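Local coordinates for protein IclR transcriptional regulator (Thermotoga maritima, PDB 1MKM) that probably binds DNA as an IclR-family transcription factor, with a winged helix-turn-helix domain and a GAF-like domain that binds zinc, at residues S135-K140 against G185-N190; T98-L103 against S216-A221. All blocks are in the same frame, centred on the assembly; numbering follows the deposited sequence.

Contact 1 of 2, residues S135-K140 against G185-N190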
ATOM      1  N   SER B 135     -20.388  -8.220 -32.501  1.00 72.92           N
ATOM      2  CA  SER B 135     -20.530  -6.874 -31.937  1.00 71.33           C
ATOM      3  C   SER B 135     -19.198  -6.239 -31.548  1.00 68.20           C
ATOM      4  O   SER B 135     -19.166  -5.133 -31.016  1.00 67.72           O
ATOM      5  CB  SER B 135     -21.452  -6.891 -30.714  1.00 70.69           C
ATOM      6  OG  SER B 135     -20.875  -7.622 -29.648  1.00 76.16           O
ATOM      7  N   THR B 136     -18.103  -6.935 -31.826  1.00 63.06           N
ATOM      8  CA  THR B 136     -16.782  -6.430 -31.488  1.00 68.55           C
ATOM      9  C   THR B 136     -15.898  -6.276 -32.743  1.00 70.82           C
ATOM     10  O   THR B 136     -16.038  -7.033 -33.704  1.00 64.80           O
ATOM     11  CB  THR B 136     -16.112  -7.370 -30.457  1.00 62.73           C
ATOM     12  OG1 THR B 136     -14.962  -6.731 -29.898  1.00 77.12           O
ATOM     13  CG2 THR B 136     -15.689  -8.665 -31.111  1.00 56.28           C
ATOM     14  N   ALA B 137     -14.998  -5.291 -32.732  1.00 60.52           N
ATOM     15  CA  ALA B 137     -14.111  -5.036 -33.873  1.00 66.28           C
ATOM     16  C   ALA B 137     -13.172  -6.196 -34.199  1.00 65.56           C
ATOM     17  O   ALA B 137     -13.143  -6.690 -35.331  1.00 66.59           O
ATOM     18  CB  ALA B 137     -13.298  -3.774 -33.635  1.00 62.31           C
ATOM     19  N   SER B 138     -12.378  -6.615 -33.223  1.00 61.17           N
ATOM     20  CA  SER B 138     -11.481  -7.736 -33.455  1.00 64.44           C
ATOM     21  C   SER B 138     -12.337  -8.947 -33.891  1.00 58.18           C
ATOM     22  O   SER B 138     -11.869  -9.832 -34.607  1.00 50.59           O
ATOM     23  CB  SER B 138     -10.691  -8.048 -32.172  1.00 63.49           C
ATOM     24  OG  SER B 138     -11.549  -8.171 -31.046  1.00 64.97           O
ATOM     25  N   GLY B 139     -13.597  -8.964 -33.460  1.00 48.86           N
ATOM     26  CA  GLY B 139     -14.496 -10.048 -33.814  1.00 59.85           C
ATOM     27  C   GLY B 139     -14.897 -10.048 -35.280  1.00 60.08           C
ATOM     28  O   GLY B 139     -14.690 -11.033 -35.985  1.00 68.34           O
ATOM     29  N   LYS B 140     -15.482  -8.947 -35.745  1.00 68.54           N
ATOM     30  CA  LYS B 140     -15.890  -8.838 -37.141  1.00 64.32           C
ATOM     31  C   LYS B 140     -14.648  -8.895 -38.011  1.00 65.45           C
ATOM     32  O   LYS B 140     -14.664  -9.456 -39.098  1.00 75.25           O
ATOM     33  CB  LYS B 140     -16.649  -7.531 -37.372  1.00 61.57           C
ATOM     34  CG  LYS B 140     -17.937  -7.444 -36.571  1.00 61.74           C
ATOM     35  CD  LYS B 140     -18.651  -6.120 -36.753  1.00 66.34           C
ATOM     36  CE  LYS B 140     -17.853  -4.973 -36.158  1.00 75.69           C
ATOM     37  NZ  LYS B 140     -18.632  -3.701 -36.185  1.00 81.27           N
ATOM     38  N   GLY B 185      -9.700  -3.328 -44.601  1.00 84.07           N
ATOM     39  CA  GLY B 185      -8.692  -4.246 -44.107  1.00 77.56           C
ATOM     40  C   GLY B 185      -8.732  -4.293 -42.590  1.00 76.18           C
ATOM     41  O   GLY B 185      -7.854  -4.872 -41.957  1.00 77.06           O
ATOM     42  N   TYR B 186      -9.752  -3.667 -42.008  1.00 60.22           N
ATOM     43  CA  TYR B 186      -9.934  -3.629 -40.559  1.00 67.99           C
ATOM     44  C   TYR B 186     -11.388  -3.307 -40.222  1.00 69.01           C
ATOM     45  O   TYR B 186     -12.176  -2.987 -41.110  1.00 69.99           O
ATOM     46  CB  TYR B 186      -9.026  -2.571 -39.921  1.00 55.24           C
ATOM     47  CG  TYR B 186      -9.261  -1.168 -40.430  1.00 69.08           C
ATOM     48  CD1 TYR B 186      -8.541  -0.671 -41.522  1.00 75.75           C
ATOM     49  CD2 TYR B 186     -10.213  -0.341 -39.835  1.00 70.10           C
ATOM     50  CE1 TYR B 186      -8.763   0.615 -42.009  1.00 77.15           C
ATOM     51  CE2 TYR B 186     -10.446   0.945 -40.311  1.00 78.18           C
ATOM     52  CZ  TYR B 186      -9.716   1.416 -41.399  1.00 82.43           C
ATOM     53  OH  TYR B 186      -9.938   2.686 -41.871  1.00 71.05           O
ATOM     54  N   ALA B 187     -11.736  -3.380 -38.939  1.00 70.11           N
ATOM     55  CA  ALA B 187     -13.098  -3.088 -38.507  1.00 64.67           C
ATOM     56  C   ALA B 187     -13.167  -1.956 -37.502  1.00 70.76           C
ATOM     57  O   ALA B 187     -12.142  -1.476 -37.012  1.00 80.02           O
ATOM     58  CB  ALA B 187     -13.726  -4.319 -37.913  1.00 72.78           C
ATOM     59  N   VAL B 188     -14.391  -1.535 -37.201  1.00 63.01           N
ATOM     60  CA  VAL B 188     -14.630  -0.468 -36.247  1.00 56.99           C
ATOM     61  C   VAL B 188     -15.887  -0.789 -35.455  1.00 66.44           C
ATOM     62  O   VAL B 188     -16.897  -1.197 -36.029  1.00 68.61           O
ATOM     63  CB  VAL B 188     -14.836   0.887 -36.950  1.00 60.32           C
ATOM     64  CG1 VAL B 188     -15.235   1.942 -35.940  1.00 48.18           C
ATOM     65  CG2 VAL B 188     -13.562   1.302 -37.688  1.00 64.10           C
ATOM     66  N   ASP B 189     -15.820  -0.617 -34.137  1.00 67.96           N
ATOM     67  CA  ASP B 189     -16.966  -0.877 -33.279  1.00 67.95           C
ATOM     68  C   ASP B 189     -17.543   0.431 -32.775  1.00 73.47           C
ATOM     69  O   ASP B 189     -17.144   0.937 -31.726  1.00 74.55           O
ATOM     70  CB  ASP B 189     -16.577  -1.757 -32.084  1.00 65.78           C
ATOM     71  CG  ASP B 189     -17.629  -1.731 -30.981  1.00 66.85           C
ATOM     72  OD1 ASP B 189     -18.805  -1.504 -31.314  1.00 71.64           O
ATOM     73  OD2 ASP B 189     -17.302  -1.942 -29.791  1.00 53.96           O
ATOM     74  N   ASN B 190     -18.481   0.990 -33.528  1.00 78.23           N
ATOM     75  CA  ASN B 190     -19.097   2.236 -33.114  1.00 81.16           C
ATOM     76  C   ASN B 190     -20.115   1.915 -32.033  1.00 80.46           C
ATOM     77  O   ASN B 190     -21.312   1.860 -32.299  1.00 84.99           O
ATOM     78  CB  ASN B 190     -19.780   2.921 -34.297  1.00 88.63           C
ATOM     79  CG  ASN B 190     -20.340   4.287 -33.936  1.00 99.59           C
ATOM     80  OD1 ASN B 190     -19.598   5.194 -33.557  1.00 99.66           O
ATOM     81  ND2 ASN B 190     -21.656   4.437 -34.050  1.00110.17           N
TER
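Ala137 lays its methyl over the backbone between Ala187 and Asp189, its CB 4.3 Å from CB of Ala187 and 4.2 Å from CB of Asp189. In return, CB of Ala187 sits 3.6 Å from O of Ala137 and also touches Ile181 of helix 171-184. Two small side chains suit this spot, letting the first turn of helix 137-143 lie close against the strand. CB of Lys140, one turn on, meets CB of Ala187 at 4.4 Å, while the rest of its chain leads off past Leu178 and Ile181. A bend at chi3 (-67°) turns the ammonium toward O of Val188, a hydrogen bond of 3.1 Å, although NZ is less surely placed. Glu192 and Glu177 form salt bridges with the same ammonium and probably compensate its charge. Strand 187-190 is, within this chain, the outermost strand at one end of the six-stranded antiparallel sheet of the GAF-like domain, paired with strand 197-205. Asp189, a zinc-binding residue of this protein, has CG anti to the backbone N (chi1 164°), which carries the carboxylate out beside O of Ser135, 3.7 Å from OD1 with no hydrogen bond. The backbone N-H groups of Glu192 and Asn193 both donate to that OD1 and steady the carboxylate. Cys199, the other zinc-binding residue, touches Asp189 and Ala137 from the neighbouring strand.

Contact 2 of 2, residues T98-L103 against S216-A221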
ATOM      1  N   THR B  98      -5.757   0.950 -24.467  1.00 46.11           N
ATOM      2  CA  THR B  98      -5.792  -0.451 -24.077  1.00 40.33           C
ATOM      3  C   THR B  98      -5.808  -1.269 -25.377  1.00 45.05           C
ATOM      4  O   THR B  98      -6.431  -0.875 -26.362  1.00 47.01           O
ATOM      5  CB  THR B  98      -7.048  -0.742 -23.243  1.00 33.76           C
ATOM      6  OG1 THR B  98      -7.010   0.054 -22.051  1.00 51.04           O
ATOM      7  CG2 THR B  98      -7.128  -2.205 -22.868  1.00 37.94           C
ATOM      8  N   VAL B  99      -5.103  -2.394 -25.362  1.00 50.19           N
ATOM      9  CA  VAL B  99      -4.970  -3.287 -26.511  1.00 50.26           C
ATOM     10  C   VAL B  99      -5.479  -4.684 -26.145  1.00 53.47           C
ATOM     11  O   VAL B  99      -5.186  -5.168 -25.055  1.00 55.51           O
ATOM     12  CB  VAL B  99      -3.480  -3.411 -26.904  1.00 43.74           C
ATOM     13  CG1 VAL B  99      -3.306  -4.328 -28.122  1.00 41.79           C
ATOM     14  CG2 VAL B  99      -2.907  -2.027 -27.164  1.00 44.53           C
ATOM     15  N   HIS B 100      -6.232  -5.324 -27.040  1.00 51.12           N
ATOM     16  CA  HIS B 100      -6.738  -6.674 -26.790  1.00 51.89           C
ATOM     17  C   HIS B 100      -6.308  -7.612 -27.895  1.00 51.67           C
ATOM     18  O   HIS B 100      -6.028  -7.190 -29.015  1.00 54.04           O
ATOM     19  CB  HIS B 100      -8.269  -6.705 -26.724  1.00 41.32           C
ATOM     20  CG  HIS B 100      -8.845  -5.930 -25.584  1.00 37.14           C
ATOM     21  ND1 HIS B 100      -9.060  -6.484 -24.340  1.00 33.22           N
ATOM     22  CD2 HIS B 100      -9.245  -4.639 -25.497  1.00 34.56           C
ATOM     23  CE1 HIS B 100      -9.569  -5.569 -23.534  1.00 36.85           C
ATOM     24  NE2 HIS B 100      -9.691  -4.439 -24.211  1.00 41.78           N
ATOM     25  N   LEU B 101      -6.251  -8.895 -27.564  1.00 55.73           N
ATOM     26  CA  LEU B 101      -5.906  -9.935 -28.522  1.00 56.24           C
ATOM     27  C   LEU B 101      -6.877 -11.066 -28.247  1.00 51.94           C
ATOM     28  O   LEU B 101      -6.809 -11.700 -27.187  1.00 54.85           O
ATOM     29  CB  LEU B 101      -4.472 -10.437 -28.318  1.00 51.30           C
ATOM     30  CG  LEU B 101      -4.106 -11.595 -29.262  1.00 51.40           C
ATOM     31  CD1 LEU B 101      -4.004 -11.050 -30.661  1.00 37.30           C
ATOM     32  CD2 LEU B 101      -2.785 -12.275 -28.862  1.00 42.23           C
ATOM     33  N   ILE B 102      -7.795 -11.310 -29.178  1.00 52.52           N
ATOM     34  CA  ILE B 102      -8.768 -12.380 -28.992  1.00 49.65           C
ATOM     35  C   ILE B 102      -8.450 -13.583 -29.852  1.00 46.02           C
ATOM     36  O   ILE B 102      -8.149 -13.440 -31.036  1.00 59.69           O
ATOM     37  CB  ILE B 102     -10.208 -11.913 -29.298  1.00 47.90           C
ATOM     38  CG1 ILE B 102     -10.449 -11.859 -30.803  1.00 66.26           C
ATOM     39  CG2 ILE B 102     -10.431 -10.536 -28.721  1.00 42.75           C
ATOM     40  CD1 ILE B 102     -11.889 -11.496 -31.163  1.00 74.88           C
ATOM     41  N   LEU B 103      -8.507 -14.765 -29.239  1.00 50.02           N
ATOM     42  CA  LEU B 103      -8.237 -16.040 -29.925  1.00 52.00           C
ATOM     43  C   LEU B 103      -9.524 -16.567 -30.526  1.00 42.94           C
ATOM     44  O   LEU B 103     -10.519 -16.682 -29.825  1.00 47.41           O
ATOM     45  CB  LEU B 103      -7.705 -17.083 -28.931  1.00 55.19           C
ATOM     46  CG  LEU B 103      -7.434 -18.512 -29.415  1.00 60.10           C
ATOM     47  CD1 LEU B 103      -6.264 -18.530 -30.394  1.00 58.14           C
ATOM     48  CD2 LEU B 103      -7.117 -19.393 -28.210  1.00 61.99           C
ATOM     49  N   SER B 216      -6.987  -5.561 -31.308  1.00 43.01           N
ATOM     50  CA  SER B 216      -7.730  -4.323 -31.426  1.00 50.28           C
ATOM     51  C   SER B 216      -7.326  -3.294 -30.386  1.00 54.16           C
ATOM     52  O   SER B 216      -6.706  -3.623 -29.369  1.00 51.51           O
ATOM     53  CB  SER B 216      -9.240  -4.594 -31.353  1.00 53.07           C
ATOM     54  OG  SER B 216      -9.627  -5.151 -30.118  1.00 47.98           O
ATOM     55  N   ILE B 217      -7.652  -2.037 -30.667  1.00 43.73           N
ATOM     56  CA  ILE B 217      -7.355  -0.949 -29.747  1.00 45.51           C
ATOM     57  C   ILE B 217      -8.699  -0.571 -29.170  1.00 50.01           C
ATOM     58  O   ILE B 217      -9.679  -0.470 -29.904  1.00 54.93           O
ATOM     59  CB  ILE B 217      -6.736   0.260 -30.474  1.00 46.47           C
ATOM     60  CG1 ILE B 217      -5.271  -0.044 -30.827  1.00 46.29           C
ATOM     61  CG2 ILE B 217      -6.880   1.499 -29.629  1.00 33.54           C
ATOM     62  CD1 ILE B 217      -4.597   1.032 -31.680  1.00 58.00           C
ATOM     63  N   SER B 218      -8.755  -0.352 -27.862  1.00 47.57           N
ATOM     64  CA  SER B 218     -10.023  -0.028 -27.242  1.00 40.42           C
ATOM     65  C   SER B 218      -9.955   1.187 -26.345  1.00 43.63           C
ATOM     66  O   SER B 218      -8.984   1.387 -25.635  1.00 51.54           O
ATOM     67  CB  SER B 218     -10.515  -1.247 -26.452  1.00 35.48           C
ATOM     68  OG  SER B 218     -10.355  -2.427 -27.235  1.00 38.15           O
ATOM     69  N   GLY B 219     -10.999   2.001 -26.379  1.00 43.23           N
ATOM     70  CA  GLY B 219     -11.021   3.175 -25.536  1.00 52.72           C
ATOM     71  C   GLY B 219     -12.367   3.863 -25.560  1.00 52.85           C
ATOM     72  O   GLY B 219     -13.311   3.370 -26.180  1.00 57.01           O
ATOM     73  N   VAL B 220     -12.466   4.997 -24.885  1.00 47.96           N
ATOM     74  CA  VAL B 220     -13.720   5.719 -24.874  1.00 62.69           C
ATOM     75  C   VAL B 220     -14.002   6.283 -26.264  1.00 60.76           C
ATOM     76  O   VAL B 220     -13.081   6.642 -27.008  1.00 64.88           O
ATOM     77  CB  VAL B 220     -13.708   6.866 -23.852  1.00 64.77           C
ATOM     78  CG1 VAL B 220     -15.066   7.550 -23.839  1.00 70.48           C
ATOM     79  CG2 VAL B 220     -13.387   6.320 -22.473  1.00 59.12           C
ATOM     80  N   ALA B 221     -15.287   6.346 -26.596  1.00 61.20           N
ATOM     81  CA  ALA B 221     -15.763   6.821 -27.884  1.00 56.53           C
ATOM     82  C   ALA B 221     -15.162   8.147 -28.325  1.00 58.08           C
ATOM     83  O   ALA B 221     -14.735   8.290 -29.479  1.00 56.70           O
ATOM     84  CB  ALA B 221     -17.279   6.923 -27.848  1.00 59.68           C
TER
HETATM   85  O   HOH W   1      -7.965   2.910 -24.046  1.00 43.52           O
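Ser216 and His100 pair through two backbone bonds: N of His100 to O of Ser216 (2.9 Å) is nearly straight, N of Ser216 to O of His100 (3.0 Å) a little bent. Thr98 and Ser218 form the next such pair: N of Ser218 is 2.8 Å from O of Thr98, while the return bond from Thr98 N is weak (122°) and a water, accepting from that N (3.0 Å), donates to Ser218 O. Between them Val99 and Ile217 form a non-hydrogen-bonded pair facing helix 79-93, where both branched side chains touch Ile91 and Val99 also touches Leu88. On the other face His100 presents its ring edge to Ser218: CD2 lies 3.0 Å from OG, near the ring plane, without a hydrogen bond; the buried hydroxyls of Ser218 and Ser216 lack any modelled partner. With CG anti to the carbonyl carbon (chi1 -64°), the ring swings toward strand 216-220, and Tyr111 meets it. Replacing His100 with an alanine would probably leave a gap beside Ser218 and Tyr111. Small Ser216 lets Ser138 of helix 137-143 approach; this protein's zinc lies about 4 Å from the Ser216 side chain. An antiparallel sheet with helices on both faces is typical of GAF-like domains.

How the contacts relate
Both contacts are buried and belong to one six-stranded sheet, but at different places in it. Contact 2 joins two interior strands; contact 1 holds a helix start against a strand that is outermost within this chain. Contact 2 therefore relies on repeated backbone hydrogen bonds, contact 1 on small side chains and a lysine with acidic partners. Helix 137-143 links them: Ser138 OG lies 3.3 Å from Ile102 CD1, and the centres of the contacts are about 10 Å apart. Along the chain contact 1 is nested within the loop closed by contact 2, and Cys199 lies close to Asp189 of one and Ser218 of the other.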